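Metagenomic carboxyl esterase MGS0156 (Uncultured organism, PDB 5D8M) probably hydrolyses carboxylic ester bonds as an alpha/beta-hydrolase-type esterase. Local coordinates at residues G86-V92 and D150-T156; L91-L95 and H157-A161; V243-S247 and Y334-L339; S103-D109 and V302-S307. One frame throughout, in Å; residues are numbered along the deposited sequence.

Contact 1: G86-V92 and D150-T156; sequences GIRLVLV and DTIVFVT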
loop_
_atom_site.group_PDB
_atom_site.type_symbol
_atom_site.label_atom_id
_atom_site.label_comp_id
_atom_site.label_asym_id
_atom_site.label_seq_id
_atom_site.Cartn_x
_atom_site.Cartn_y
_atom_site.Cartn_z
ATOM N N GLY A 86 -17.297 14.355 -4.408
ATOM C CA GLY A 86 -16.989 13.805 -5.722
ATOM C C GLY A 86 -15.607 13.146 -5.798
ATOM O O GLY A 86 -14.966 13.147 -6.846
ATOM N N ILE A 87 -15.143 12.591 -4.686
ATOM C CA ILE A 87 -13.847 11.911 -4.662
ATOM C C ILE A 87 -14.007 10.486 -5.183
ATOM O O ILE A 87 -14.975 9.814 -4.854
ATOM C CB ILE A 87 -13.238 11.904 -3.235
ATOM C CG1 ILE A 87 -12.801 13.321 -2.873
ATOM C CG2 ILE A 87 -12.055 10.904 -3.113
ATOM C CD1 ILE A 87 -12.225 13.456 -1.486
ATOM N N ARG A 88 -13.070 10.060 -6.023
ATOM C CA ARG A 88 -12.987 8.684 -6.466
ATOM C C ARG A 88 -11.663 8.079 -6.018
ATOM O O ARG A 88 -10.601 8.616 -6.300
ATOM C CB ARG A 88 -13.121 8.573 -7.991
ATOM C CG ARG A 88 -12.894 7.147 -8.500
ATOM C CD ARG A 88 -13.102 7.082 -10.012
ATOM N NE ARG A 88 -14.442 7.511 -10.398
ATOM C CZ ARG A 88 -15.506 6.721 -10.421
ATOM N NH1 ARG A 88 -15.408 5.440 -10.095
ATOM N NH2 ARG A 88 -16.668 7.214 -10.768
ATOM N N LEU A 89 -11.757 6.968 -5.301
ATOM C CA LEU A 89 -10.609 6.193 -4.891
ATOM C C LEU A 89 -10.238 5.247 -6.040
ATOM O O LEU A 89 -11.035 4.401 -6.449
ATOM C CB LEU A 89 -10.920 5.409 -3.613
ATOM C CG LEU A 89 -11.557 6.203 -2.469
ATOM C CD1 LEU A 89 -11.927 5.256 -1.309
ATOM C CD2 LEU A 89 -10.629 7.322 -1.994
ATOM N N VAL A 90 -9.052 5.453 -6.589
ATOM C CA VAL A 90 -8.509 4.587 -7.614
ATOM C C VAL A 90 -7.554 3.606 -6.943
ATOM O O VAL A 90 -6.476 3.983 -6.482
ATOM C CB VAL A 90 -7.796 5.397 -8.707
ATOM C CG1 VAL A 90 -7.324 4.459 -9.810
ATOM C CG2 VAL A 90 -8.775 6.466 -9.271
ATOM N N LEU A 91 -7.983 2.356 -6.886
ATOM C CA LEU A 91 -7.301 1.285 -6.184
ATOM C C LEU A 91 -6.302 0.589 -7.107
ATOM O O LEU A 91 -6.671 0.121 -8.154
ATOM C CB LEU A 91 -8.312 0.269 -5.663
ATOM C CG LEU A 91 -9.512 0.823 -4.900
ATOM C CD1 LEU A 91 -10.587 -0.275 -4.631
ATOM C CD2 LEU A 91 -9.027 1.443 -3.598
ATOM N N VAL A 92 -5.039 0.547 -6.710
ATOM C CA VAL A 92 -4.016 -0.079 -7.515
ATOM C C VAL A 92 -3.298 -1.131 -6.694
ATOM O O VAL A 92 -2.615 -0.791 -5.716
ATOM C CB VAL A 92 -2.991 0.952 -8.024
ATOM C CG1 VAL A 92 -1.978 0.288 -8.935
ATOM C CG2 VAL A 92 -3.708 2.122 -8.726
ATOM N N ASP A 150 -14.343 14.224 -11.279
ATOM C CA ASP A 150 -14.002 13.448 -10.095
ATOM C C ASP A 150 -12.687 13.927 -9.519
ATOM O O ASP A 150 -11.765 14.267 -10.256
ATOM C CB ASP A 150 -13.896 11.952 -10.412
ATOM C CG ASP A 150 -15.254 11.267 -10.524
ATOM O OD1 ASP A 150 -16.286 11.898 -10.224
ATOM O OD2 ASP A 150 -15.273 10.064 -10.871
ATOM N N THR A 151 -12.595 13.949 -8.202
ATOM C CA THR A 151 -11.306 14.184 -7.573
ATOM C C THR A 151 -10.586 12.844 -7.363
ATOM O O THR A 151 -11.062 11.966 -6.637
ATOM C CB THR A 151 -11.469 14.960 -6.254
ATOM O OG1 THR A 151 -12.084 16.225 -6.536
ATOM C CG2 THR A 151 -10.120 15.219 -5.637
ATOM N N ILE A 152 -9.456 12.682 -8.043
ATOM C CA ILE A 152 -8.762 11.404 -8.093
ATOM C C ILE A 152 -7.831 11.207 -6.892
ATOM O O ILE A 152 -6.903 11.997 -6.672
ATOM C CB ILE A 152 -7.953 11.277 -9.398
ATOM C CG1 ILE A 152 -8.902 11.327 -10.598
ATOM C CG2 ILE A 152 -7.126 10.002 -9.393
ATOM C CD1 ILE A 152 -9.942 10.190 -10.612
ATOM N N VAL A 153 -8.119 10.174 -6.101
ATOM C CA VAL A 153 -7.270 9.802 -4.979
ATOM C C VAL A 153 -6.829 8.348 -5.139
ATOM O O VAL A 153 -7.632 7.433 -4.984
ATOM C CB VAL A 153 -8.003 9.998 -3.629
ATOM C CG1 VAL A 153 -7.141 9.449 -2.456
ATOM C CG2 VAL A 153 -8.334 11.475 -3.426
ATOM N N PHE A 154 -5.561 8.131 -5.473
ATOM C CA PHE A 154 -5.040 6.771 -5.567
ATOM C C PHE A 154 -4.937 6.172 -4.174
ATOM O O PHE A 154 -4.497 6.845 -3.239
ATOM C CB PHE A 154 -3.656 6.739 -6.230
ATOM C CG PHE A 154 -3.684 6.988 -7.725
ATOM C CD1 PHE A 154 -4.029 5.973 -8.598
ATOM C CD2 PHE A 154 -3.359 8.240 -8.248
ATOM C CE1 PHE A 154 -4.051 6.176 -9.978
ATOM C CE2 PHE A 154 -3.377 8.454 -9.634
ATOM C CZ PHE A 154 -3.717 7.411 -10.500
ATOM N N VAL A 155 -5.374 4.920 -4.047
ATOM C CA VAL A 155 -5.116 4.128 -2.859
ATOM C C VAL A 155 -4.446 2.858 -3.330
ATOM O O VAL A 155 -5.039 2.080 -4.080
ATOM C CB VAL A 155 -6.394 3.801 -2.079
ATOM C CG1 VAL A 155 -6.053 3.003 -0.834
ATOM C CG2 VAL A 155 -7.114 5.110 -1.693
ATOM N N THR A 156 -3.184 2.697 -2.947
ATOM C CA THR A 156 -2.316 1.727 -3.584
ATOM C C THR A 156 -1.807 0.751 -2.550
ATOM O O THR A 156 -1.747 1.086 -1.363
ATOM C CB THR A 156 -1.116 2.446 -4.288
ATOM O OG1 THR A 156 -0.283 3.099 -3.313
ATOM C CG2 THR A 156 -1.611 3.535 -5.231
#
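V90 packs against two neighbours on strand 151-156 and buries more surface than any other residue of the contact. Its CG1, swung anti to the backbone N (chi1 -176°), reaches CE1 of F154 at 3.7 Å, approaching the ring obliquely, while CG2 meets I152 CG2 at 3.9 Å. V92 adds a methyl at the edge of the same ring. On the reverse face of the sheet V155 takes the matching role: its CB lies beside L91 CD2 at 3.8 Å, the two side chains pointing the same way, and its CG2 comes within 4.2 Å of L89 CD2. Helix 159-170 packs on V92 and F154, and helix 324-338 on L89, V153 and V155. Between them the parallel strands exchange backbone bonds in strict register, among them V90 N to V153 O at 2.9 Å and V155 N to V90 O at 2.8 Å. R88 adds the salt bridge of the pair. Bent at chi3 (-59°), its chain brings NE to D150 OD2 at 2.7 Å, with OD2 in the guanidinium plane but met on its anti side, 27° out of the carboxylate plane; NH2 adds a weak bond to the same oxygen. T122 holds NH1, so the guanidinium is gripped from two directions. The chemistry thus divides by position: dispersion forces and backbone bonds hold the buried length, and a salt bridge closes its partly exposed beginning.

Contact 2: L91-L95 and H157-A161; sequences LVPGL and HSKGA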
loop_
_atom_site.group_PDB
_atom_site.type_symbol
_atom_site.label_atom_id
_atom_site.label_comp_id
_atom_site.label_asym_id
_atom_site.label_seq_id
_atom_site.Cartn_x
_atom_site.Cartn_y
_atom_site.Cartn_z
ATOM N N LEU A 91 -7.983 2.356 -6.886
ATOM C CA LEU A 91 -7.301 1.285 -6.184
ATOM C C LEU A 91 -6.302 0.589 -7.107
ATOM O O LEU A 91 -6.671 0.121 -8.154
ATOM C CB LEU A 91 -8.312 0.269 -5.663
ATOM C CG LEU A 91 -9.512 0.823 -4.900
ATOM C CD1 LEU A 91 -10.587 -0.275 -4.631
ATOM C CD2 LEU A 91 -9.027 1.443 -3.598
ATOM N N VAL A 92 -5.039 0.547 -6.710
ATOM C CA VAL A 92 -4.016 -0.079 -7.515
ATOM C C VAL A 92 -3.298 -1.131 -6.694
ATOM O O VAL A 92 -2.615 -0.791 -5.716
ATOM C CB VAL A 92 -2.991 0.952 -8.024
ATOM C CG1 VAL A 92 -1.978 0.288 -8.935
ATOM C CG2 VAL A 92 -3.708 2.122 -8.726
ATOM N N PRO A 93 -3.408 -2.412 -7.104
ATOM C CA PRO A 93 -2.796 -3.504 -6.337
ATOM C C PRO A 93 -1.343 -3.736 -6.673
ATOM O O PRO A 93 -0.795 -3.059 -7.534
ATOM C CB PRO A 93 -3.629 -4.722 -6.744
ATOM C CG PRO A 93 -3.959 -4.441 -8.154
ATOM C CD PRO A 93 -4.221 -2.930 -8.221
ATOM N N GLY A 94 -0.750 -4.737 -6.035
ATOM C CA GLY A 94 0.670 -4.995 -6.167
ATOM C C GLY A 94 1.084 -6.287 -6.855
ATOM O O GLY A 94 0.376 -6.822 -7.701
ATOM N N LEU A 95 2.279 -6.755 -6.495
ATOM C CA LEU A 95 2.896 -7.915 -7.097
ATOM C C LEU A 95 2.026 -9.161 -6.912
ATOM O O LEU A 95 1.591 -9.453 -5.801
ATOM C CB LEU A 95 4.286 -8.151 -6.475
ATOM C CG LEU A 95 5.203 -9.179 -7.139
ATOM C CD1 LEU A 95 5.623 -8.650 -8.497
ATOM C CD2 LEU A 95 6.420 -9.435 -6.260
ATOM N N HIS A 157 -1.430 -0.450 -2.994
ATOM C CA HIS A 157 -0.900 -1.464 -2.093
ATOM C C HIS A 157 0.388 -2.037 -2.686
ATOM O O HIS A 157 0.459 -2.317 -3.896
ATOM C CB HIS A 157 -1.945 -2.580 -1.865
ATOM C CG HIS A 157 -1.474 -3.699 -0.978
ATOM N ND1 HIS A 157 -1.426 -5.010 -1.401
ATOM C CD2 HIS A 157 -1.052 -3.703 0.309
ATOM C CE1 HIS A 157 -1.004 -5.776 -0.411
ATOM N NE2 HIS A 157 -0.777 -5.009 0.640
ATOM N N SER A 158 1.401 -2.179 -1.831
ATOM C CA SER A 158 2.621 -2.870 -2.222
ATOM C C SER A 158 3.282 -2.238 -3.460
ATOM O O SER A 158 3.534 -1.044 -3.521
ATOM C CB SER A 158 2.287 -4.339 -2.473
ATOM O OG SER A 158 3.450 -5.129 -2.631
ATOM N N LYS A 159 3.523 -3.065 -4.473
ATOM C CA LYS A 159 4.131 -2.567 -5.713
ATOM C C LYS A 159 3.243 -1.535 -6.442
ATOM O O LYS A 159 3.727 -0.722 -7.250
ATOM C CB LYS A 159 4.459 -3.747 -6.644
ATOM C CG LYS A 159 5.196 -3.331 -7.934
ATOM C CD LYS A 159 5.719 -4.541 -8.706
ATOM C CE LYS A 159 6.029 -4.168 -10.158
ATOM N NZ LYS A 159 4.745 -3.828 -10.907
ATOM N N GLY A 160 1.942 -1.573 -6.171
ATOM C CA GLY A 160 1.023 -0.622 -6.793
ATOM C C GLY A 160 1.384 0.819 -6.509
ATOM O O GLY A 160 1.175 1.721 -7.337
ATOM N N ALA A 161 1.942 1.046 -5.322
ATOM C CA ALA A 161 2.335 2.389 -4.936
ATOM C C ALA A 161 3.413 2.934 -5.852
ATOM O O ALA A 161 3.381 4.100 -6.217
ATOM C CB ALA A 161 2.822 2.406 -3.471
HETATM O O HOH W 1 -2.180 -5.972 -3.798
#
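V92 passes its carbonyl to the far segment, where H157 N donates to V92 O at 3.0 Å and carries the pairing of the two strands up to their C-terminal ends. V92 CG1 lies 3.8 Å from G160 CA, at the first turn of helix 159-170. P93 turns its ring away but leaves its carbonyl close by: P93 O is only 3.1 Å from G160 CA, a tight approach between two backbones. G94 comes next and, itself without a side chain, settles its CA 3.7 Å from G160 N. Its amide faces the other way, giving a hydrogen bond of 2.9 Å from G94 N to a water that lies 2.7 Å from H157 ND1, in the plane of the imidazole; H157 NE2 is bonded to H299 O, so the ring is held at both nitrogens. L95 ends the run, its N 3.7 Å from K159 CB and its CD1 4.1 Å from K159 CD where the two side chains cross. The lysine stays extended until chi4 (-67°), where it bends to put NZ beside D163 and W130 O. The sharp turn at S158 (phi 57°, psi -126°), between strand and helix in the sequence THSKG, has the form of the nucleophile elbow of alpha/beta hydrolases, and S158, whose OG makes a weak hydrogen bond to H299 NE2, is the probable nucleophile. By analogy with other alpha/beta hydrolases, the amides of K159 and L95 would be candidate oxyanion-hole donors; the close fit of G94 and G160 brings that loop against the elbow.

Contact 3: V243-S247 and Y334-L339; sequences VRYYS and YVEEDL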
loop_
_atom_site.group_PDB
_atom_site.type_symbol
_atom_site.label_atom_id
_atom_site.label_comp_id
_atom_site.label_asym_id
_atom_site.label_seq_id
_atom_site.Cartn_x
_atom_site.Cartn_y
_atom_site.Cartn_z
ATOM N N VAL A 243 0.627 17.143 -6.176
ATOM C CA VAL A 243 -0.039 15.941 -5.643
ATOM C C VAL A 243 0.290 15.765 -4.141
ATOM O O VAL A 243 1.419 16.004 -3.732
ATOM C CB VAL A 243 0.401 14.676 -6.412
ATOM C CG1 VAL A 243 -0.301 13.424 -5.855
ATOM C CG2 VAL A 243 0.153 14.836 -7.908
ATOM N N ARG A 244 -0.683 15.398 -3.312
ATOM C CA ARG A 244 -0.397 15.132 -1.903
ATOM C C ARG A 244 -0.151 13.639 -1.676
ATOM O O ARG A 244 -0.862 12.806 -2.228
ATOM C CB ARG A 244 -1.540 15.612 -1.029
ATOM C CG ARG A 244 -1.964 17.041 -1.329
ATOM C CD ARG A 244 -1.251 18.026 -0.469
ATOM N NE ARG A 244 -2.121 18.448 0.627
ATOM C CZ ARG A 244 -3.011 19.437 0.554
ATOM N NH1 ARG A 244 -3.157 20.145 -0.566
ATOM N NH2 ARG A 244 -3.755 19.720 1.614
ATOM N N TYR A 245 0.841 13.307 -0.852
ATOM C CA TYR A 245 1.180 11.910 -0.602
ATOM C C TYR A 245 0.918 11.542 0.853
ATOM O O TYR A 245 1.152 12.347 1.768
ATOM C CB TYR A 245 2.648 11.645 -0.976
ATOM C CG TYR A 245 2.947 12.080 -2.392
ATOM C CD1 TYR A 245 2.673 11.245 -3.466
ATOM C CD2 TYR A 245 3.467 13.339 -2.660
ATOM C CE1 TYR A 245 2.920 11.652 -4.765
ATOM C CE2 TYR A 245 3.719 13.752 -3.952
ATOM C CZ TYR A 245 3.444 12.908 -5.004
ATOM O OH TYR A 245 3.707 13.332 -6.306
ATOM N N TYR A 246 0.426 10.325 1.051
ATOM C CA TYR A 246 0.091 9.829 2.374
ATOM C C TYR A 246 0.527 8.385 2.477
ATOM O O TYR A 246 0.418 7.638 1.501
ATOM C CB TYR A 246 -1.421 9.928 2.645
ATOM C CG TYR A 246 -2.028 11.291 2.348
ATOM C CD1 TYR A 246 -2.430 11.623 1.058
ATOM C CD2 TYR A 246 -2.232 12.220 3.362
ATOM C CE1 TYR A 246 -3.007 12.874 0.776
ATOM C CE2 TYR A 246 -2.808 13.460 3.098
ATOM C CZ TYR A 246 -3.186 13.778 1.803
ATOM O OH TYR A 246 -3.765 14.976 1.536
ATOM N N SER A 247 0.990 7.968 3.655
ATOM C CA SER A 247 1.480 6.596 3.780
ATOM C C SER A 247 1.011 5.942 5.077
ATOM O O SER A 247 0.999 6.582 6.151
ATOM C CB SER A 247 3.019 6.564 3.725
ATOM O OG SER A 247 3.516 7.140 2.514
ATOM N N TYR A 334 -9.853 11.258 5.829
ATOM C CA TYR A 334 -8.647 12.036 6.176
ATOM C C TYR A 334 -8.225 12.871 4.971
ATOM O O TYR A 334 -7.957 14.073 5.092
ATOM C CB TYR A 334 -7.471 11.128 6.622
ATOM C CG TYR A 334 -6.272 11.925 7.109
ATOM C CD1 TYR A 334 -5.416 12.570 6.205
ATOM C CD2 TYR A 334 -5.998 12.048 8.468
ATOM C CE1 TYR A 334 -4.338 13.321 6.646
ATOM C CE2 TYR A 334 -4.906 12.797 8.910
ATOM C CZ TYR A 334 -4.088 13.429 7.991
ATOM O OH TYR A 334 -3.028 14.188 8.417
ATOM N N VAL A 335 -8.154 12.240 3.802
ATOM C CA VAL A 335 -7.676 12.951 2.614
ATOM C C VAL A 335 -8.657 14.047 2.193
ATOM O O VAL A 335 -8.245 15.185 1.907
ATOM C CB VAL A 335 -7.414 11.975 1.433
ATOM C CG1 VAL A 335 -6.995 12.744 0.180
ATOM C CG2 VAL A 335 -6.323 10.987 1.817
ATOM N N GLU A 336 -9.955 13.742 2.201
ATOM C CA GLU A 336 -10.946 14.784 1.909
ATOM C C GLU A 336 -10.813 15.968 2.868
ATOM O O GLU A 336 -10.872 17.133 2.458
ATOM C CB GLU A 336 -12.374 14.244 1.977
ATOM C CG GLU A 336 -13.416 15.366 1.754
ATOM C CD GLU A 336 -14.851 14.876 1.821
ATOM O OE1 GLU A 336 -15.090 13.650 1.654
ATOM O OE2 GLU A 336 -15.742 15.726 2.025
ATOM N N GLU A 337 -10.625 15.672 4.146
ATOM C CA GLU A 337 -10.425 16.722 5.134
ATOM C C GLU A 337 -9.127 17.483 4.859
ATOM O O GLU A 337 -9.095 18.714 4.932
ATOM C CB GLU A 337 -10.405 16.137 6.547
ATOM C CG GLU A 337 -10.186 17.171 7.665
ATOM C CD GLU A 337 -10.261 16.555 9.062
ATOM O OE1 GLU A 337 -9.249 15.970 9.510
ATOM O OE2 GLU A 337 -11.332 16.648 9.708
ATOM N N ASP A 338 -8.065 16.751 4.531
ATOM C CA ASP A 338 -6.767 17.386 4.304
ATOM C C ASP A 338 -6.773 18.233 3.027
ATOM O O ASP A 338 -6.174 19.306 2.980
ATOM C CB ASP A 338 -5.650 16.333 4.243
ATOM C CG ASP A 338 -4.268 16.954 4.253
ATOM O OD1 ASP A 338 -3.927 17.585 5.270
ATOM O OD2 ASP A 338 -3.539 16.831 3.248
ATOM N N LEU A 339 -7.452 17.741 1.995
ATOM C CA LEU A 339 -7.603 18.495 0.773
ATOM C C LEU A 339 -8.514 19.698 1.031
ATOM O O LEU A 339 -8.434 20.703 0.321
ATOM C CB LEU A 339 -8.165 17.618 -0.355
ATOM C CG LEU A 339 -7.308 16.463 -0.875
ATOM C CD1 LEU A 339 -8.085 15.711 -1.920
ATOM C CD2 LEU A 339 -5.981 16.967 -1.441
HETATM O O HOH W 2 -1.078 17.218 3.298
#
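Y246 fills the close-packed half of this contact, its ring reaching from strand 244-247 to helix 334-338. V335 lays CG2 over one face of the ring, 4.0 Å from the centroid in a CH-pi contact. Y334 meets it from another direction: Y246 CE2 sits at the edge of the Y334 ring, 3.9 Å from Y334 CE1. CG beside the backbone N (chi1 -50°) directs the Y246 ring to the helix, where OH donates to D338 OD2 at 2.5 Å, a short bond received on the anti side of the carboxylate. The ring and carboxylate planes stand 87° apart, and the bond and the packing together probably restrict the ring.

Toward solvent the grip slackens. R244 is exposed and doubly bent along its chain, and its salt bridge to the same oxygen consists of two weak bonds, from NE at 3.4 Å and from NH2 at 3.3 Å. A water does part of the work, accepting from R244 NE at 3.1 Å and donating to D338 OD2 at 2.5 Å. The methyl CD2 of L339 covers one face of the guanidinium. One carboxylate oxygen therefore collects a phenol, a water and an arginine, which would probably stabilise its negative charge. T290 and L292 on the next strand flank Y246 and Y334. Strand and helix run in nearly opposing directions, 147° apart, in the manner of a helix layered on the parallel sheet of an alpha/beta-hydrolase fold; here that helix is the last of the modelled chain.

Contact 4: S103-D109 and V302-S307; sequences SSLLFDD and VAMPFS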
loop_
_atom_site.group_PDB
_atom_site.type_symbol
_atom_site.label_atom_id
_atom_site.label_comp_id
_atom_site.label_asym_id
_atom_site.label_seq_id
_atom_site.Cartn_x
_atom_site.Cartn_y
_atom_site.Cartn_z
ATOM N N SER A 103 -9.389 -15.293 -6.022
ATOM C CA SER A 103 -9.475 -15.434 -4.574
ATOM C C SER A 103 -9.519 -14.081 -3.877
ATOM O O SER A 103 -10.043 -13.965 -2.769
ATOM C CB SER A 103 -8.270 -16.235 -4.038
ATOM O OG SER A 103 -8.068 -17.405 -4.797
ATOM N N SER A 104 -8.940 -13.058 -4.500
ATOM C CA SER A 104 -8.778 -11.778 -3.804
ATOM C C SER A 104 -8.667 -10.595 -4.738
ATOM O O SER A 104 -7.882 -10.634 -5.674
ATOM C CB SER A 104 -7.520 -11.824 -2.915
ATOM O OG SER A 104 -7.375 -10.619 -2.170
ATOM N N LEU A 105 -9.449 -9.550 -4.471
ATOM C CA LEU A 105 -9.337 -8.275 -5.160
ATOM C C LEU A 105 -9.101 -7.193 -4.126
ATOM O O LEU A 105 -9.717 -7.228 -3.061
ATOM C CB LEU A 105 -10.614 -7.959 -5.955
ATOM C CG LEU A 105 -10.957 -8.950 -7.053
ATOM C CD1 LEU A 105 -12.350 -8.632 -7.637
ATOM C CD2 LEU A 105 -9.852 -8.891 -8.141
ATOM N N LEU A 106 -8.240 -6.229 -4.462
ATOM C CA LEU A 106 -7.803 -5.196 -3.530
ATOM C C LEU A 106 -8.985 -4.501 -2.833
ATOM O O LEU A 106 -9.897 -4.012 -3.492
ATOM C CB LEU A 106 -6.943 -4.159 -4.261
ATOM C CG LEU A 106 -6.362 -3.038 -3.379
ATOM C CD1 LEU A 106 -5.403 -3.587 -2.393
ATOM C CD2 LEU A 106 -5.692 -1.950 -4.225
ATOM N N PHE A 107 -8.963 -4.486 -1.500
ATOM C CA PHE A 107 -9.986 -3.811 -0.693
ATOM C C PHE A 107 -11.410 -4.211 -1.039
ATOM O O PHE A 107 -12.345 -3.420 -0.883
ATOM C CB PHE A 107 -9.829 -2.282 -0.805
ATOM C CG PHE A 107 -8.786 -1.721 0.140
ATOM C CD1 PHE A 107 -8.970 -1.815 1.508
ATOM C CD2 PHE A 107 -7.632 -1.116 -0.336
ATOM C CE1 PHE A 107 -8.022 -1.341 2.393
ATOM C CE2 PHE A 107 -6.671 -0.619 0.528
ATOM C CZ PHE A 107 -6.865 -0.712 1.895
ATOM N N ASP A 108 -11.592 -5.437 -1.517
ATOM C CA ASP A 108 -12.898 -5.793 -2.079
ATOM C C ASP A 108 -14.018 -5.694 -1.048
ATOM O O ASP A 108 -15.117 -5.247 -1.365
ATOM C CB ASP A 108 -12.876 -7.210 -2.663
ATOM C CG ASP A 108 -13.817 -7.367 -3.844
ATOM O OD1 ASP A 108 -13.940 -6.415 -4.672
ATOM O OD2 ASP A 108 -14.409 -8.458 -3.964
ATOM N N ASP A 109 -13.737 -6.125 0.180
ATOM C CA ASP A 109 -14.745 -6.108 1.226
ATOM C C ASP A 109 -14.934 -4.713 1.853
ATOM O O ASP A 109 -15.833 -4.518 2.667
ATOM C CB ASP A 109 -14.396 -7.139 2.304
ATOM C CG ASP A 109 -12.987 -6.939 2.923
ATOM O OD1 ASP A 109 -12.118 -6.159 2.408
ATOM O OD2 ASP A 109 -12.761 -7.626 3.949
ATOM N N VAL A 302 -3.813 -6.068 5.597
ATOM C CA VAL A 302 -4.136 -4.643 5.588
ATOM C C VAL A 302 -4.951 -4.242 4.342
ATOM O O VAL A 302 -5.612 -3.203 4.346
ATOM C CB VAL A 302 -2.822 -3.801 5.721
ATOM C CG1 VAL A 302 -1.977 -3.866 4.416
ATOM C CG2 VAL A 302 -3.136 -2.359 6.131
ATOM N N ALA A 303 -4.992 -5.078 3.299
ATOM C CA ALA A 303 -5.577 -4.607 2.043
ATOM C C ALA A 303 -6.215 -5.651 1.129
ATOM O O ALA A 303 -7.035 -5.293 0.294
ATOM C CB ALA A 303 -4.504 -3.846 1.242
HETATM N N MSE A 304 -5.813 -6.918 1.249
HETATM C CA MSE A 304 -6.254 -7.972 0.334
HETATM C C MSE A 304 -7.043 -9.029 1.085
HETATM O O MSE A 304 -6.444 -9.851 1.792
HETATM C CB MSE A 304 -5.046 -8.642 -0.364
HETATM C CG MSE A 304 -4.334 -7.755 -1.369
HETATM SE SE MSE A 304 -5.225 -7.788 -3.093
HETATM C CE MSE A 304 -4.708 -9.554 -3.738
ATOM N N PRO A 305 -8.379 -9.034 0.924
ATOM C CA PRO A 305 -9.212 -10.038 1.575
ATOM C C PRO A 305 -9.120 -11.405 0.882
ATOM O O PRO A 305 -9.237 -11.490 -0.340
ATOM C CB PRO A 305 -10.632 -9.462 1.440
ATOM C CG PRO A 305 -10.575 -8.625 0.174
ATOM C CD PRO A 305 -9.176 -8.055 0.149
ATOM N N PHE A 306 -8.920 -12.457 1.673
ATOM C CA PHE A 306 -9.007 -13.830 1.200
ATOM C C PHE A 306 -10.076 -14.529 2.036
ATOM O O PHE A 306 -9.937 -14.624 3.255
ATOM C CB PHE A 306 -7.663 -14.573 1.351
ATOM C CG PHE A 306 -6.586 -14.110 0.413
ATOM C CD1 PHE A 306 -5.831 -12.993 0.702
ATOM C CD2 PHE A 306 -6.308 -14.826 -0.750
ATOM C CE1 PHE A 306 -4.834 -12.568 -0.169
ATOM C CE2 PHE A 306 -5.311 -14.413 -1.616
ATOM C CZ PHE A 306 -4.585 -13.269 -1.326
ATOM N N SER A 307 -11.127 -15.041 1.414
ATOM C CA SER A 307 -12.165 -15.702 2.211
ATOM C C SER A 307 -12.718 -17.003 1.623
ATOM O O SER A 307 -13.494 -17.704 2.279
ATOM C CB SER A 307 -13.312 -14.720 2.457
ATOM O OG SER A 307 -13.474 -13.843 1.354
HETATM O O HOH W 3 -11.677 -12.205 -1.194
HETATM O O HOH W 4 -10.423 -15.999 -1.011
#
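F107 N donates to A303 O at 2.8 Å, joining two irregular loops where the 103-109 segment reverses through a type II beta turn from L105 to D108. F107 occupies the third position of that turn with positive phi (52°). Its ring folds back over segment 302-307, so that A303 CA lies over one face, while F107 CE1 comes 3.6 Å from V302 O, a buried carbonyl with no polar partner in the model. L106 CD1 reaches A303 CB at 3.8 Å, while L106 CB and backbone N approach the selenium of M304, a selenomethionine whose chain, bent at chi2 and chi3, brings SE against L106. P305 buries the most surface in this contact. Its CD lies 3.4 Å from L105 O, and its CB and CG face the carboxylate of D109, which R324 of helix 324-338 engages in a salt bridge. S104 works with two parts at once. CB stands over the centre of the F306 ring, 3.6 Å from its centroid, and OG, carried anti to the backbone N (chi1 -177°), donates to P305 O at 2.8 Å from well above the carbonyl plane (51°). That oxygen has a further donor: a water bonded to P305 O at 2.7 Å gives its other hydrogen to S103 O at 2.9 Å, bridging the two segments beside the serine.

How the contacts relate
Contacts 1 and 2 share L91 and V92 and follow one pair of strands, from backbone pairing in the buried sheet to the turn where helix 159-170 begins. Contact 3 lies near the N-terminal end of strand 244-248, about 11 Å from contact 1 and 18 Å from contact 2 between centres; it is the one partly buried contact, its outer edge held by an exposed arginine and a water, while the others are buried. Contact 4 joins loops at the C-terminal end of the strands: L106 packs on V92, and A303 on H157. Backbone pairing and apolar packing dominate contact 1, close glycine packing contact 2, a shared carboxylate contact 3, and turn, proline and ring-face packing contact 4.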